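Local coordinates for fibronectin-binding protein BBK32 (Borrelia burgdorferi, PDB 6N1L), which probably binds host fibronectin and, through the complement inhibitory domain described here, C1r, to block the classical pathway of complement, at residues K66-K71 against E124-I129; S22-I27 against L135-L140; S11-V16 against A88-I93; K99-N104 against K141-I146; N72-L77 against T111-I116. One frame throughout, in Å; residues are numbered along the deposited sequence.

Contact 1 (K66-K71 against E124-I129)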
# COMPACT_ATOMS: atom_id res chain seq x y z
N LYS A 66 1.53 -14.54 -1.58
CA LYS A 66 2.09 -13.72 -0.52
C LYS A 66 3.35 -13.00 -0.99
O LYS A 66 3.62 -11.88 -0.54
CB LYS A 66 2.40 -14.58 0.70
CG LYS A 66 3.01 -13.79 1.86
CD LYS A 66 2.93 -14.57 3.13
CE LYS A 66 2.35 -13.72 4.23
NZ LYS A 66 1.86 -14.55 5.35
N GLU A 67 4.12 -13.63 -1.88
CA GLU A 67 5.29 -12.97 -2.46
C GLU A 67 4.90 -11.66 -3.15
O GLU A 67 5.59 -10.65 -3.01
CB GLU A 67 5.98 -13.91 -3.45
CG GLU A 67 6.76 -15.04 -2.80
CD GLU A 67 5.91 -16.27 -2.48
OE1 GLU A 67 4.66 -16.21 -2.61
OE2 GLU A 67 6.49 -17.31 -2.11
N ASP A 68 3.80 -11.67 -3.91
CA ASP A 68 3.36 -10.47 -4.61
C ASP A 68 2.95 -9.38 -3.63
O ASP A 68 3.24 -8.20 -3.85
CB ASP A 68 2.22 -10.82 -5.57
CG ASP A 68 1.60 -9.61 -6.21
OD1 ASP A 68 2.28 -8.93 -7.02
OD2 ASP A 68 0.41 -9.33 -5.92
N LEU A 69 2.24 -9.76 -2.57
CA LEU A 69 1.88 -8.79 -1.54
C LEU A 69 3.13 -8.21 -0.88
O LEU A 69 3.22 -7.00 -0.64
CB LEU A 69 0.96 -9.43 -0.50
CG LEU A 69 0.58 -8.59 0.73
CD1 LEU A 69 -0.13 -7.32 0.30
CD2 LEU A 69 -0.26 -9.36 1.75
N GLU A 70 4.11 -9.08 -0.61
CA GLU A 70 5.32 -8.60 0.06
C GLU A 70 6.15 -7.72 -0.87
O GLU A 70 6.73 -6.71 -0.42
CB GLU A 70 6.13 -9.80 0.58
CG GLU A 70 5.87 -10.11 2.05
CD GLU A 70 6.16 -11.56 2.45
OE1 GLU A 70 6.52 -12.36 1.56
OE2 GLU A 70 6.03 -11.89 3.65
N LYS A 71 6.18 -8.05 -2.16
CA LYS A 71 6.84 -7.19 -3.15
C LYS A 71 6.20 -5.82 -3.19
O LYS A 71 6.89 -4.79 -3.13
CB LYS A 71 6.78 -7.84 -4.53
CG LYS A 71 7.53 -7.08 -5.61
CD LYS A 71 8.97 -6.84 -5.19
CE LYS A 71 9.90 -6.75 -6.39
NZ LYS A 71 10.50 -5.38 -6.52
N GLU A 124 -6.14 -13.65 5.04
CA GLU A 124 -6.04 -13.07 6.37
C GLU A 124 -4.96 -12.00 6.43
O GLU A 124 -5.10 -11.02 7.17
CB GLU A 124 -5.76 -14.16 7.40
CG GLU A 124 -6.90 -15.15 7.59
CD GLU A 124 -8.17 -14.47 8.06
OE1 GLU A 124 -8.11 -13.74 9.07
OE2 GLU A 124 -9.22 -14.66 7.41
N ALA A 125 -3.87 -12.19 5.69
CA ALA A 125 -2.81 -11.18 5.65
C ALA A 125 -3.32 -9.87 5.06
O ALA A 125 -3.11 -8.79 5.64
CB ALA A 125 -1.61 -11.71 4.85
N TYR A 126 -4.03 -9.95 3.93
CA TYR A 126 -4.67 -8.77 3.36
C TYR A 126 -5.64 -8.14 4.35
O TYR A 126 -5.59 -6.93 4.59
CB TYR A 126 -5.41 -9.14 2.06
CG TYR A 126 -4.55 -9.13 0.81
CD1 TYR A 126 -4.24 -7.94 0.15
CD2 TYR A 126 -4.05 -10.32 0.28
CE1 TYR A 126 -3.47 -7.92 -0.99
CE2 TYR A 126 -3.28 -10.32 -0.86
CZ TYR A 126 -2.98 -9.13 -1.50
OH TYR A 126 -2.20 -9.13 -2.62
N LYS A 127 -6.51 -8.95 4.97
CA LYS A 127 -7.46 -8.41 5.93
C LYS A 127 -6.77 -7.68 7.08
O LYS A 127 -7.30 -6.69 7.60
CB LYS A 127 -8.35 -9.53 6.48
CG LYS A 127 -9.67 -9.68 5.75
CD LYS A 127 -10.73 -10.29 6.65
CE LYS A 127 -10.43 -11.76 6.95
NZ LYS A 127 -11.05 -12.22 8.23
N ALA A 128 -5.58 -8.14 7.47
CA ALA A 128 -4.86 -7.46 8.54
C ALA A 128 -4.40 -6.05 8.17
O ALA A 128 -4.14 -5.26 9.08
CB ALA A 128 -3.66 -8.31 8.96
N ILE A 129 -4.27 -5.71 6.89
CA ILE A 129 -3.64 -4.44 6.54
C ILE A 129 -4.52 -3.50 5.74
O ILE A 129 -4.12 -2.36 5.50
CB ILE A 129 -2.28 -4.66 5.81
CG1 ILE A 129 -2.41 -5.53 4.56
CG2 ILE A 129 -1.28 -5.29 6.78
CD1 ILE A 129 -2.81 -4.78 3.31
O HOH W 1 -1.38 -11.33 -3.69
O HOH W 2 -0.63 -7.15 -3.72

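Contact 2 (S22-I27 against L135-L140)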
# COMPACT_ATOMS: atom_id res chain seq x y z
N SER A 22 3.93 7.99 -6.12
CA SER A 22 4.16 6.58 -6.41
C SER A 22 3.71 5.70 -5.26
O SER A 22 3.23 4.59 -5.48
CB SER A 22 5.63 6.34 -6.72
OG SER A 22 6.07 7.15 -7.80
N ALA A 23 3.89 6.16 -4.02
CA ALA A 23 3.44 5.36 -2.89
C ALA A 23 1.92 5.26 -2.87
O ALA A 23 1.36 4.19 -2.57
CB ALA A 23 3.95 5.97 -1.58
N ILE A 24 1.24 6.36 -3.22
CA ILE A 24 -0.22 6.36 -3.28
C ILE A 24 -0.69 5.36 -4.32
O ILE A 24 -1.60 4.55 -4.07
CB ILE A 24 -0.74 7.78 -3.59
CG1 ILE A 24 -0.50 8.71 -2.39
CG2 ILE A 24 -2.23 7.75 -3.93
CD1 ILE A 24 -0.91 10.16 -2.65
N GLN A 25 -0.07 5.40 -5.50
CA GLN A 25 -0.39 4.44 -6.56
C GLN A 25 -0.18 3.00 -6.10
O GLN A 25 -0.96 2.11 -6.46
CB GLN A 25 0.46 4.72 -7.80
CG GLN A 25 0.23 6.08 -8.44
CD GLN A 25 -1.13 6.21 -9.10
OE1 GLN A 25 -2.15 6.37 -8.43
NE2 GLN A 25 -1.15 6.12 -10.43
N THR A 26 0.90 2.74 -5.36
CA THR A 26 1.19 1.40 -4.89
C THR A 26 0.12 0.91 -3.92
O THR A 26 -0.29 -0.25 -3.98
CB THR A 26 2.58 1.34 -4.26
OG1 THR A 26 3.55 1.86 -5.18
CG2 THR A 26 2.95 -0.07 -3.86
N ILE A 27 -0.30 1.77 -2.99
CA ILE A 27 -1.39 1.40 -2.10
C ILE A 27 -2.64 1.05 -2.90
O ILE A 27 -3.31 0.06 -2.62
CB ILE A 27 -1.67 2.52 -1.08
CG1 ILE A 27 -0.49 2.60 -0.12
CG2 ILE A 27 -2.98 2.20 -0.33
CD1 ILE A 27 -0.57 3.76 0.90
N LEU A 135 -6.17 4.24 5.21
CA LEU A 135 -5.94 5.46 5.98
C LEU A 135 -4.61 6.11 5.59
O LEU A 135 -4.51 7.34 5.50
CB LEU A 135 -5.98 5.13 7.47
CG LEU A 135 -7.39 4.80 7.97
CD1 LEU A 135 -7.39 4.16 9.35
CD2 LEU A 135 -8.24 6.07 7.95
N MET A 136 -3.58 5.29 5.39
CA MET A 136 -2.27 5.77 4.97
C MET A 136 -2.34 6.51 3.64
O MET A 136 -1.71 7.56 3.48
CB MET A 136 -1.32 4.58 4.89
CG MET A 136 0.10 4.92 4.52
SD MET A 136 1.11 3.42 4.49
CE MET A 136 1.07 2.96 6.21
N ARG A 137 -3.09 5.99 2.67
CA ARG A 137 -3.23 6.69 1.40
C ARG A 137 -3.83 8.08 1.61
O ARG A 137 -3.41 9.05 0.98
CB ARG A 137 -4.10 5.88 0.44
CG ARG A 137 -4.20 6.48 -0.95
CD ARG A 137 -4.96 5.52 -1.90
NE ARG A 137 -6.33 5.30 -1.44
CZ ARG A 137 -7.23 4.55 -2.07
NH1 ARG A 137 -6.92 3.94 -3.21
NH2 ARG A 137 -8.45 4.43 -1.57
N ASP A 138 -4.83 8.18 2.49
CA ASP A 138 -5.42 9.49 2.80
C ASP A 138 -4.39 10.41 3.44
O ASP A 138 -4.28 11.59 3.07
CB ASP A 138 -6.62 9.31 3.73
CG ASP A 138 -7.84 8.75 3.00
OD1 ASP A 138 -7.83 8.70 1.75
OD2 ASP A 138 -8.81 8.37 3.69
N SER A 139 -3.59 9.89 4.38
CA SER A 139 -2.55 10.71 5.01
C SER A 139 -1.52 11.16 3.99
O SER A 139 -1.05 12.31 4.03
CB SER A 139 -1.87 9.94 6.14
OG SER A 139 -2.78 9.55 7.15
N LEU A 140 -1.14 10.28 3.06
CA LEU A 140 -0.21 10.68 2.00
C LEU A 140 -0.81 11.76 1.11
O LEU A 140 -0.08 12.63 0.62
CB LEU A 140 0.19 9.47 1.15
CG LEU A 140 1.03 8.42 1.89
CD1 LEU A 140 1.19 7.17 1.02
CD2 LEU A 140 2.41 8.98 2.26

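Contact 3 (S11-V16 against A88-I93)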
# COMPACT_ATOMS: atom_id res chain seq x y z
N SER A 11 14.08 20.84 -6.15
CA SER A 11 14.26 19.44 -6.52
C SER A 11 13.97 18.51 -5.36
O SER A 11 13.56 17.36 -5.57
CB SER A 11 15.67 19.21 -7.07
OG SER A 11 16.60 18.94 -6.03
N TYR A 12 14.17 18.97 -4.12
CA TYR A 12 13.72 18.20 -2.96
C TYR A 12 12.20 18.07 -2.94
O TYR A 12 11.66 16.98 -2.76
CB TYR A 12 14.21 18.84 -1.66
CG TYR A 12 15.72 18.92 -1.52
CD1 TYR A 12 16.53 17.87 -1.91
CD2 TYR A 12 16.32 20.05 -0.97
CE1 TYR A 12 17.91 17.94 -1.78
CE2 TYR A 12 17.70 20.13 -0.83
CZ TYR A 12 18.49 19.07 -1.23
OH TYR A 12 19.86 19.14 -1.10
N LEU A 13 11.50 19.20 -3.12
CA LEU A 13 10.04 19.17 -3.12
C LEU A 13 9.51 18.31 -4.26
O LEU A 13 8.54 17.57 -4.08
CB LEU A 13 9.50 20.60 -3.20
CG LEU A 13 9.74 21.48 -1.97
CD1 LEU A 13 9.65 22.95 -2.33
CD2 LEU A 13 8.76 21.14 -0.86
N GLU A 14 10.15 18.38 -5.43
CA GLU A 14 9.75 17.56 -6.56
C GLU A 14 9.98 16.08 -6.27
O GLU A 14 9.13 15.23 -6.57
CB GLU A 14 10.52 17.98 -7.81
CG GLU A 14 10.07 19.31 -8.41
CD GLU A 14 8.58 19.55 -8.25
OE1 GLU A 14 8.19 20.28 -7.32
OE2 GLU A 14 7.80 19.00 -9.07
N GLY A 15 11.16 15.75 -5.73
CA GLY A 15 11.45 14.36 -5.39
C GLY A 15 10.46 13.78 -4.39
O GLY A 15 10.04 12.63 -4.52
N VAL A 16 10.08 14.56 -3.37
CA VAL A 16 9.12 14.05 -2.40
C VAL A 16 7.75 13.87 -3.04
O VAL A 16 7.08 12.85 -2.85
CB VAL A 16 9.08 14.97 -1.17
CG1 VAL A 16 7.83 14.70 -0.34
CG2 VAL A 16 10.34 14.77 -0.33
N ALA A 88 14.17 15.11 4.73
CA ALA A 88 15.01 15.52 5.85
C ALA A 88 15.79 16.79 5.55
O ALA A 88 16.34 17.38 6.48
CB ALA A 88 15.98 14.40 6.24
N ASN A 89 15.83 17.22 4.28
CA ASN A 89 16.43 18.50 3.89
C ASN A 89 15.47 19.68 4.04
O ASN A 89 15.90 20.83 3.90
CB ASN A 89 16.92 18.41 2.43
CG ASN A 89 18.05 17.40 2.25
OD1 ASN A 89 19.18 17.63 2.66
ND2 ASN A 89 17.73 16.27 1.63
N PHE A 90 14.19 19.42 4.32
CA PHE A 90 13.23 20.51 4.47
C PHE A 90 13.52 21.32 5.73
O PHE A 90 13.88 20.78 6.78
CB PHE A 90 11.80 19.95 4.52
CG PHE A 90 11.31 19.35 3.21
CD1 PHE A 90 11.96 19.61 2.02
CD2 PHE A 90 10.19 18.51 3.20
CE1 PHE A 90 11.50 19.07 0.83
CE2 PHE A 90 9.73 17.97 2.01
CZ PHE A 90 10.39 18.24 0.83
N VAL A 91 13.34 22.65 5.63
CA VAL A 91 13.66 23.54 6.72
C VAL A 91 12.50 24.42 7.18
O VAL A 91 12.54 24.93 8.31
CB VAL A 91 14.88 24.43 6.38
CG1 VAL A 91 16.12 23.57 6.19
CG2 VAL A 91 14.59 25.26 5.14
N TYR A 92 11.48 24.63 6.35
CA TYR A 92 10.40 25.55 6.68
C TYR A 92 9.29 24.85 7.46
O TYR A 92 9.28 23.63 7.61
CB TYR A 92 9.86 26.21 5.41
CG TYR A 92 10.96 26.89 4.62
CD1 TYR A 92 11.57 28.05 5.11
CD2 TYR A 92 11.41 26.37 3.43
CE1 TYR A 92 12.58 28.67 4.40
CE2 TYR A 92 12.43 26.98 2.72
CZ TYR A 92 13.01 28.13 3.21
OH TYR A 92 14.02 28.74 2.51
N ILE A 93 8.34 25.64 7.95
CA ILE A 93 7.45 25.15 9.00
C ILE A 93 6.45 24.13 8.44
O ILE A 93 6.13 23.13 9.11
CB ILE A 93 6.76 26.33 9.70
CG1 ILE A 93 6.07 25.88 10.98
CG2 ILE A 93 5.80 27.07 8.77
CD1 ILE A 93 6.90 26.12 12.23

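Contact 4 (K99-N104 against K141-I146)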
# COMPACT_ATOMS: atom_id res chain seq x y z
N LYS A 99 7.49 16.19 6.50
CA LYS A 99 8.52 15.21 6.84
C LYS A 99 8.12 14.40 8.08
O LYS A 99 8.35 13.18 8.13
CB LYS A 99 9.86 15.92 7.05
CG LYS A 99 11.04 15.00 7.32
CD LYS A 99 11.26 14.79 8.80
CE LYS A 99 12.65 14.23 9.08
NZ LYS A 99 12.89 14.11 10.55
N ARG A 100 7.55 15.06 9.09
CA ARG A 100 7.17 14.33 10.28
C ARG A 100 6.08 13.30 9.99
O ARG A 100 6.10 12.19 10.52
CB ARG A 100 6.73 15.31 11.37
CG ARG A 100 7.90 16.13 11.90
CD ARG A 100 7.48 16.97 13.13
NE ARG A 100 6.60 18.07 12.75
CZ ARG A 100 7.03 19.28 12.38
NH1 ARG A 100 8.33 19.54 12.34
NH2 ARG A 100 6.15 20.22 12.06
N LYS A 101 5.11 13.66 9.14
CA LYS A 101 4.06 12.70 8.80
C LYS A 101 4.64 11.51 8.04
O LYS A 101 4.25 10.36 8.28
CB LYS A 101 2.98 13.37 7.97
CG LYS A 101 2.18 14.44 8.73
CD LYS A 101 1.16 15.12 7.82
CE LYS A 101 0.09 14.15 7.34
NZ LYS A 101 -0.57 13.41 8.46
N LEU A 102 5.58 11.77 7.13
CA LEU A 102 6.18 10.69 6.35
C LEU A 102 6.97 9.73 7.23
O LEU A 102 6.94 8.51 7.01
CB LEU A 102 7.07 11.30 5.26
CG LEU A 102 6.36 12.04 4.13
CD1 LEU A 102 7.36 12.79 3.30
CD2 LEU A 102 5.61 11.06 3.23
N GLU A 103 7.68 10.24 8.23
CA GLU A 103 8.39 9.34 9.14
C GLU A 103 7.41 8.48 9.93
O GLU A 103 7.67 7.29 10.17
CB GLU A 103 9.29 10.14 10.08
CG GLU A 103 10.47 10.72 9.36
CD GLU A 103 11.61 11.09 10.29
OE1 GLU A 103 11.37 11.90 11.21
OE2 GLU A 103 12.74 10.58 10.08
N ASN A 104 6.28 9.05 10.34
CA ASN A 104 5.26 8.26 11.02
C ASN A 104 4.74 7.16 10.11
O ASN A 104 4.54 6.02 10.54
CB ASN A 104 4.10 9.15 11.46
CG ASN A 104 4.46 10.04 12.63
OD1 ASN A 104 5.30 9.69 13.45
ND2 ASN A 104 3.82 11.20 12.70
N LYS A 141 -2.13 11.73 0.89
CA LYS A 141 -2.78 12.79 0.13
C LYS A 141 -2.69 14.12 0.87
O LYS A 141 -2.52 15.17 0.25
CB LYS A 141 -4.24 12.41 -0.15
CG LYS A 141 -4.40 11.39 -1.27
CD LYS A 141 -5.80 10.78 -1.27
CE LYS A 141 -5.91 9.63 -2.25
NZ LYS A 141 -5.88 10.09 -3.67
N GLU A 142 -2.82 14.09 2.20
CA GLU A 142 -2.60 15.30 3.00
C GLU A 142 -1.18 15.82 2.83
O GLU A 142 -0.98 17.04 2.69
CB GLU A 142 -2.88 15.00 4.47
CG GLU A 142 -4.33 15.17 4.86
CD GLU A 142 -4.79 14.16 5.89
OE1 GLU A 142 -4.06 13.91 6.88
OE2 GLU A 142 -5.91 13.62 5.72
N VAL A 143 -0.19 14.92 2.85
CA VAL A 143 1.20 15.33 2.66
C VAL A 143 1.36 16.09 1.36
O VAL A 143 2.01 17.15 1.31
CB VAL A 143 2.12 14.09 2.71
CG1 VAL A 143 3.46 14.40 2.04
CG2 VAL A 143 2.31 13.62 4.14
N GLN A 144 0.75 15.58 0.29
CA GLN A 144 0.85 16.25 -1.01
C GLN A 144 0.29 17.66 -0.95
O GLN A 144 0.84 18.57 -1.59
CB GLN A 144 0.12 15.43 -2.07
CG GLN A 144 0.81 14.12 -2.42
CD GLN A 144 2.11 14.32 -3.20
OE1 GLN A 144 2.98 15.11 -2.81
NE2 GLN A 144 2.25 13.60 -4.31
N GLY A 145 -0.78 17.88 -0.19
CA GLY A 145 -1.32 19.23 -0.07
C GLY A 145 -0.45 20.15 0.75
O GLY A 145 -0.35 21.35 0.47
N ILE A 146 0.19 19.61 1.80
CA ILE A 146 0.99 20.40 2.72
C ILE A 146 2.19 21.03 2.02
O ILE A 146 2.65 22.11 2.42
CB ILE A 146 1.41 19.52 3.91
CG1 ILE A 146 0.21 19.28 4.83
CG2 ILE A 146 2.56 20.15 4.70
CD1 ILE A 146 0.50 18.41 6.03
O HOH W 3 -3.36 12.02 8.84

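Contact 5 (N72-L77 against T111-I116)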
# COMPACT_ATOMS: atom_id res chain seq x y z
N ASN A 72 4.86 -5.76 -3.27
CA ASN A 72 4.18 -4.48 -3.28
C ASN A 72 4.46 -3.69 -1.99
O ASN A 72 4.57 -2.46 -2.03
CB ASN A 72 2.68 -4.69 -3.47
CG ASN A 72 2.31 -5.08 -4.89
OD1 ASN A 72 3.09 -4.87 -5.82
ND2 ASN A 72 1.12 -5.64 -5.06
N PHE A 73 4.56 -4.37 -0.85
CA PHE A 73 4.86 -3.63 0.38
C PHE A 73 6.30 -3.14 0.39
O PHE A 73 6.59 -2.05 0.90
CB PHE A 73 4.56 -4.46 1.62
CG PHE A 73 3.23 -4.11 2.25
CD1 PHE A 73 2.07 -4.72 1.82
CD2 PHE A 73 3.14 -3.14 3.24
CE1 PHE A 73 0.83 -4.38 2.37
CE2 PHE A 73 1.93 -2.79 3.79
CZ PHE A 73 0.76 -3.42 3.37
N LYS A 74 7.23 -3.92 -0.17
CA LYS A 74 8.60 -3.40 -0.25
C LYS A 74 8.67 -2.21 -1.19
O LYS A 74 9.38 -1.23 -0.90
CB LYS A 74 9.57 -4.50 -0.68
CG LYS A 74 9.98 -5.40 0.49
CD LYS A 74 10.21 -4.58 1.77
CE LYS A 74 10.68 -5.45 2.94
NZ LYS A 74 11.03 -4.67 4.18
N THR A 75 7.94 -2.25 -2.31
CA THR A 75 7.87 -1.09 -3.19
C THR A 75 7.32 0.12 -2.45
O THR A 75 7.87 1.23 -2.53
CB THR A 75 6.99 -1.41 -4.41
OG1 THR A 75 7.60 -2.44 -5.20
CG2 THR A 75 6.78 -0.17 -5.25
N LEU A 76 6.23 -0.08 -1.69
CA LEU A 76 5.65 1.01 -0.91
C LEU A 76 6.65 1.57 0.11
O LEU A 76 6.84 2.79 0.21
CB LEU A 76 4.38 0.53 -0.21
CG LEU A 76 3.72 1.47 0.81
CD1 LEU A 76 3.33 2.79 0.15
CD2 LEU A 76 2.47 0.79 1.36
N LEU A 77 7.29 0.69 0.89
CA LEU A 77 8.28 1.14 1.87
C LEU A 77 9.39 1.93 1.20
O LEU A 77 9.78 3.01 1.66
CB LEU A 77 8.85 -0.07 2.62
CG LEU A 77 9.83 0.22 3.75
CD1 LEU A 77 9.24 1.19 4.79
CD2 LEU A 77 10.30 -1.08 4.41
N THR A 111 5.44 -1.86 10.53
CA THR A 111 4.55 -2.64 11.38
C THR A 111 3.64 -3.54 10.55
O THR A 111 3.39 -4.70 10.91
CB THR A 111 3.72 -1.71 12.26
OG1 THR A 111 4.59 -0.98 13.13
CG2 THR A 111 2.74 -2.50 13.12
N LEU A 112 3.14 -3.02 9.42
CA LEU A 112 2.30 -3.83 8.54
C LEU A 112 3.07 -4.97 7.90
O LEU A 112 2.54 -6.07 7.73
CB LEU A 112 1.68 -2.93 7.47
CG LEU A 112 0.78 -1.79 7.97
CD1 LEU A 112 0.21 -1.02 6.78
CD2 LEU A 112 -0.34 -2.33 8.86
N ILE A 113 4.33 -4.72 7.50
CA ILE A 113 5.13 -5.78 6.90
C ILE A 113 5.36 -6.89 7.91
O ILE A 113 5.39 -8.08 7.57
CB ILE A 113 6.45 -5.20 6.36
CG1 ILE A 113 6.17 -4.39 5.10
CG2 ILE A 113 7.47 -6.31 6.09
CD1 ILE A 113 7.32 -3.48 4.65
N ALA A 114 5.51 -6.52 9.19
CA ALA A 114 5.64 -7.50 10.25
C ALA A 114 4.33 -8.25 10.48
O ALA A 114 4.34 -9.46 10.72
CB ALA A 114 6.09 -6.82 11.54
N LYS A 115 3.19 -7.55 10.40
CA LYS A 115 1.89 -8.20 10.55
C LYS A 115 1.65 -9.22 9.44
O LYS A 115 1.10 -10.30 9.68
CB LYS A 115 0.76 -7.17 10.56
CG LYS A 115 0.57 -6.44 11.87
CD LYS A 115 -0.58 -5.44 11.78
CE LYS A 115 -0.80 -4.73 13.10
NZ LYS A 115 -1.79 -3.64 12.97
N ILE A 116 2.05 -8.88 8.21
CA ILE A 116 1.87 -9.79 7.08
C ILE A 116 2.69 -11.06 7.28
O ILE A 116 2.27 -12.16 6.88
CB ILE A 116 2.26 -9.08 5.77
CG1 ILE A 116 1.21 -8.03 5.41
CG2 ILE A 116 2.44 -10.06 4.62
CD1 ILE A 116 1.67 -7.11 4.32

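Contact 1 (K66-K71 against E124-I129)
The Y126 ring lies with one face against L69. The CD2 methyl of L69 sits almost over the ring centre, 4.1 Å from the centroid and 9° off the normal, which makes a CH-pi contact. The other methyl slips toward the phenol end, with L69 CD1 3.6 Å from Y126 CE1. At the ring edge, in its plane, lies a water held by Y126 OH. The two side chains lie alongside each other, pointing opposite ways. L69 has CG anti to its backbone nitrogen (chi1 174°), which carries both methyls toward the ring. L69 CD2 also touches A125 CB at 4.1 Å.

The segment axes are 11.4 Å apart and run 26° from parallel. They belong to helices 66-87 and 122-147 of the helical bundle. T33, Y34 and F37 of helix 9-44 also pack on Y126. K66 contributes little more than its aliphatic chain near A125, and its NZ bonds to I116 O.

The polar end of the contact is bridged by water. One water is 2.6 Å from Y126 OH but makes only a weak bond to D68 OD2. A second is 2.8 Å from Y126 OH and donates to D68 OD2 at 3.3 Å. Thus the carbon face of the ring packs on leucine while its hydroxyl binds two waters. The D68 carboxylate is coupled to the phenol through solvent, and its charge probably polarises these waters.

Contact 2 (S22-I27 against L135-L140)
I27 is the main bump. It enters a hollow on helix 122-147 formed by I133, M136, R137 and L140, a knobs-into-holes arrangement. Its CD1 methyl reaches the floor: I27 CD1 is 3.8 Å from R137 N. On the walls, I27 CD1 lies 3.9 Å from M136 CG and 3.8 Å from L140 CD1. The torsion of I27 (chi1 -69°) sets CG1 anti to the carbonyl carbon, and from there CD1 extends into the hollow. The CG2 branch turns instead to R137 CB.

L140 is the answering bump. It fits among A23, I24 and I27 of helix 9-44. L140 CB slides along I24 CG1 at 3.7 Å, while L140 CD1 reaches A23 CB at 4.0 Å. I24 uses its other branch for R137 and runs across the arginine chain, with I24 CG2 3.8 Å from R137 CG.

The segments are antiparallel (158°), with axes 9.6 Å apart. L76 and I80 of helix 66-87 pack on A23, and I105 of helix 93-117 packs on both M136 and L140. The contact therefore lies at the core of the four long helices.

The chemistry is apolar, even for R137. Its methylene groups cover I24 and I27, while NH1 bonds to T28 OG1 farther along the partner helix. Close fit of branched side chains holds the centre, and charge stays at the margin.

Contact 3 (S11-V16 against A88-I93)
Y12 and N89 meet where the loop between helices 66-87 and 93-117 closes against helix 9-44, at one end of the helical bundle. N89 lies over one face of the Y12 ring. Its CB makes a CH-pi contact, 3.9 Å from the ring centroid and offset toward the rim. N89 CG is anti to the carbonyl carbon (chi1 -64°), which lays the amide over the same ring. The two planes are 10° apart, so amide and phenol are stacked. N89 ND2 is 3.8 Å from Y12 CE1.

F90 comes next. The end of its ring points into the helix between Y12, L13 and V16. F90 CE1 touches Y12 CB at 3.7 Å. L13 and V16 meet the ring obliquely.

Second-shell bonds help to place the loop. N89 ND2 donates to T86 O, which ties the stacked amide to the last turn of the preceding helix. V91 N is bonded to Y9 OH, a second link to helix 9-44. T86 also packs on Y12 and V16, and D95 lies beside F90. N89 is solvent-exposed, whereas F90 is buried. At the end of the buried ring, F90 CZ lies 3.7 Å from both L13 CD2 and V16 CG2.

Contact 4 (K99-N104 against K141-I146)
K101 and V143 have the nearest CA atoms, 7.3 Å apart, where segments 99-104 and 141-146, on helices 93-117 and 122-147, run antiparallel (161°), their axes 10.1 Å apart. These helices follow each other in the chain and form a helical hairpin within the bundle.

V143 faces the partner helix with two methyls that do different work. V143 CG1 points to the interior and meets L102 CD2 at 4.1 Å. V143 CG2 lies under the chain of K101, 3.9 Å from K101 CB, with CE also against it. The lysine and the valine lie side by side and head in opposite senses.

K101 bends over this methyl. Its chain is extended as far as CD, which puts K101 CD 3.8 Å from I146 CD1. The bend at chi3 (64°) then lays CE over V143 CG2, and the bend at chi4 (53°) brings NZ toward E142. The lysine thus covers V143 and I146 with its methylenes and offers its charge at the rim.

Behind L102, helix 9-44 supplies V16 and V20, and helix 66-87 supplies S83 and V84. The contact is therefore buried on the L102 side and more exposed at E142.

Lysine and glutamate form only a long salt bridge, K101 NZ to E142 OE1 at 3.9 Å. A water closes the gap, accepting from K101 NZ at 3.1 Å and donating to E142 OE1 at 2.8 Å.

Contact 5 (N72-L77 against T111-I116)
F73 and I116 make the one CH-pi contact. I116 CD1 sits over one face of the F73 ring, 3.7 Å from the centroid and 24° off the normal. It is displaced toward the rim, 3.5 Å from F73 CE1. I116 CG1 is anti to the carbonyl carbon (chi1 -71°), which with an extended chi2 carries CD1 over the ring.

L112 and I113 make further apolar contacts with the ring. L112 CD1 lies at its edge, in plane, and L112 CB is 3.7 Å from F73 CE2. I113 runs beside F73 with the reverse heading, I113 CG1 3.8 Å from F73 CD2. Separately, I113 CD1 meets L77 CD2 at 3.8 Å.

The charged K74 lies roughly perpendicular to I113, its NZ near the CD1 methyl.

Segments 72-77 and 111-116, on helices 66-87 and 93-117, run antiparallel (168°). I129 and I133 of helix 122-147 also pack on F73 in the bundle core. The contact is held by dispersion and burial of apolar surface, with the lysine ammonium at its exposed margin.

From the N terminus, helix 9-44 opens contact 3 and then contact 2. Helix 66-87 next opens contact 1 and contact 5. The following loop, 88-93, closes contact 3, before contact 4 opens on helix 93-117. That helix closes contact 5. Helix 122-147 then closes contacts 1, 2 and 4 in turn. Contact 5 thus nests within contact 1, and contact 1 within contact 2. Contacts 3 and 4 follow in series, and each crosses those three. Contact 1 touches contact 5, which touches contact 2. Contact 2 touches contact 4, which touches contact 3. This continuous series joins all four long helices from one end of the bundle toward the other.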